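Local coordinates for protein prephenate dehydratase (Chlorobium tepidum TLS, PDB 2QMX) that probably catalyses the decarboxylating dehydration of prephenate to phenylpyruvate in phenylalanine biosynthesis and is inhibited by L-phenylalanine, at residues A[39-42]-A[46-49]. Residues are numbered along the deposited sequence; the frame is centred on the assembly and turned at random.
Sequences FSAV and KADY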
ATOM      1  N   PHE A  39     -14.919   9.033  -6.498  1.00 63.68           N
ATOM      2  CA  PHE A  39     -15.683   8.364  -7.557  1.00 63.44           C
ATOM      3  C   PHE A  39     -17.115   8.858  -7.688  1.00 62.16           C
ATOM      4  O   PHE A  39     -17.636   8.882  -8.772  1.00 62.18           O
ATOM      5  CB  PHE A  39     -15.681   6.842  -7.423  1.00 62.91           C
ATOM      6  CG  PHE A  39     -14.371   6.208  -7.757  1.00 64.20           C
ATOM      7  CD1 PHE A  39     -13.311   6.236  -6.845  1.00 64.00           C
ATOM      8  CD2 PHE A  39     -14.204   5.530  -8.976  1.00 64.32           C
ATOM      9  CE1 PHE A  39     -12.103   5.620  -7.154  1.00 63.86           C
ATOM     10  CE2 PHE A  39     -13.019   4.880  -9.293  1.00 62.28           C
ATOM     11  CZ  PHE A  39     -11.950   4.935  -8.389  1.00 65.09           C
ATOM     12  N   SER A  40     -17.749   9.249  -6.595  1.00 62.96           N
ATOM     13  CA  SER A  40     -19.178   9.657  -6.636  1.00 63.78           C
ATOM     14  C   SER A  40     -19.430  11.095  -7.152  1.00 63.34           C
ATOM     15  O   SER A  40     -20.506  11.412  -7.678  1.00 63.23           O
ATOM     16  CB  SER A  40     -19.792   9.467  -5.248  1.00 63.96           C
ATOM     17  OG  SER A  40     -19.572   8.125  -4.829  1.00 67.52           O
ATOM     18  N   ALA A  41     -18.438  11.962  -6.971  1.00 63.25           N
ATOM     19  CA  ALA A  41     -18.454  13.295  -7.545  1.00 63.12           C
ATOM     20  C   ALA A  41     -18.561  13.157  -9.090  1.00 63.26           C
ATOM     21  O   ALA A  41     -19.259  13.935  -9.742  1.00 62.27           O
ATOM     22  CB  ALA A  41     -17.175  14.027  -7.145  1.00 62.34           C
ATOM     23  N   VAL A  42     -17.879  12.142  -9.649  1.00 63.94           N
ATOM     24  CA  VAL A  42     -17.950  11.860 -11.090  1.00 64.15           C
ATOM     25  C   VAL A  42     -19.296  11.240 -11.463  1.00 65.56           C
ATOM     26  O   VAL A  42     -20.034  11.828 -12.273  1.00 65.27           O
ATOM     27  CB  VAL A  42     -16.727  11.055 -11.632  1.00 64.04           C
ATOM     28  CG1 VAL A  42     -16.865  10.846 -13.154  1.00 64.09           C
ATOM     29  CG2 VAL A  42     -15.435  11.787 -11.344  1.00 59.51           C
ATOM     30  N   LYS A  46     -21.096  15.980 -10.074  1.00 65.22           N
ATOM     31  CA  LYS A  46     -20.535  17.138  -9.342  1.00 64.77           C
ATOM     32  C   LYS A  46     -19.272  17.649 -10.068  1.00 63.05           C
ATOM     33  O   LYS A  46     -19.034  18.870 -10.151  1.00 63.30           O
ATOM     34  CB  LYS A  46     -20.235  16.783  -7.873  1.00 64.61           C
ATOM     35  CG  LYS A  46     -21.457  16.929  -6.939  1.00 65.64           C
ATOM     36  CD  LYS A  46     -21.243  16.180  -5.617  1.00 65.45           C
ATOM     37  CE  LYS A  46     -22.046  16.777  -4.482  1.00 64.55           C
ATOM     38  NZ  LYS A  46     -21.300  16.724  -3.169  1.00 61.30           N
ATOM     39  N   ALA A  47     -18.533  16.690 -10.631  1.00 60.32           N
ATOM     40  CA  ALA A  47     -17.277  16.881 -11.322  1.00 58.55           C
ATOM     41  C   ALA A  47     -17.181  15.962 -12.548  1.00 57.72           C
ATOM     42  O   ALA A  47     -17.597  14.781 -12.532  1.00 57.11           O
ATOM     43  CB  ALA A  47     -16.136  16.605 -10.390  1.00 58.09           C
ATOM     44  N   ASP A  48     -16.639  16.523 -13.624  1.00 56.62           N
ATOM     45  CA  ASP A  48     -16.311  15.739 -14.810  1.00 56.30           C
ATOM     46  C   ASP A  48     -15.109  14.795 -14.625  1.00 55.19           C
ATOM     47  O   ASP A  48     -15.007  13.780 -15.258  1.00 54.09           O
ATOM     48  CB  ASP A  48     -16.037  16.668 -15.970  1.00 56.22           C
ATOM     49  CG  ASP A  48     -17.294  17.047 -16.722  1.00 60.08           C
ATOM     50  OD1 ASP A  48     -17.164  17.973 -17.542  1.00 67.84           O
ATOM     51  OD2 ASP A  48     -18.402  16.472 -16.506  1.00 58.62           O
ATOM     52  N   TYR A  49     -14.191  15.162 -13.760  1.00 55.06           N
ATOM     53  CA  TYR A  49     -12.929  14.442 -13.660  1.00 55.38           C
ATOM     54  C   TYR A  49     -12.599  14.152 -12.223  1.00 56.10           C
ATOM     55  O   TYR A  49     -13.308  14.583 -11.275  1.00 56.09           O
ATOM     56  CB  TYR A  49     -11.775  15.252 -14.276  1.00 55.53           C
ATOM     57  CG  TYR A  49     -12.048  15.766 -15.687  1.00 52.28           C
ATOM     58  CD1 TYR A  49     -12.348  17.096 -15.915  1.00 50.75           C
ATOM     59  CD2 TYR A  49     -12.012  14.908 -16.755  1.00 50.35           C
ATOM     60  CE1 TYR A  49     -12.600  17.575 -17.217  1.00 53.17           C
ATOM     61  CE2 TYR A  49     -12.294  15.345 -18.055  1.00 51.96           C
ATOM     62  CZ  TYR A  49     -12.563  16.679 -18.283  1.00 53.04           C
ATOM     63  OH  TYR A  49     -12.803  17.088 -19.573  1.00 55.71           O
TER
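The carbonyl O of A41, near the C-terminal end of helix 35-43, takes two backbone donors from the loop that follows. A47 N reaches it at 3.0 Å with an N-H...O angle of 158°; K46 N is nearer, 2.8 Å from A41 O, but its bond is bent to 121° and weak. Beyond these bonds V42 CA makes a nearly straight CA-H...O contact with A47 O, 3.3 Å away. A41 CB lies 4.2 Å from K46 CB and 4.3 Å from A47 CB, while the lysine chain runs on away from the helix. V42 has CG1 anti to its N (chi1 -178°), which sets CG2 beside that N and against Y49 O, 3.5 Å away; its side chain also touches A50. Cutting V42 back to an alanine would probably open a gap beside the Y49 carbonyl and weaken the packing on A50. Residues 46-49 carry the chain from helix 35-43 into strand 49-56, completing a beta-alpha-beta crossover from strand 28-32, with parallel strand 8-12 between the two. The A41 side chain touches A10 and that of A47 touches L8, both of strand 8-12, while F39 packs on L68 and L69 of helix 63-71.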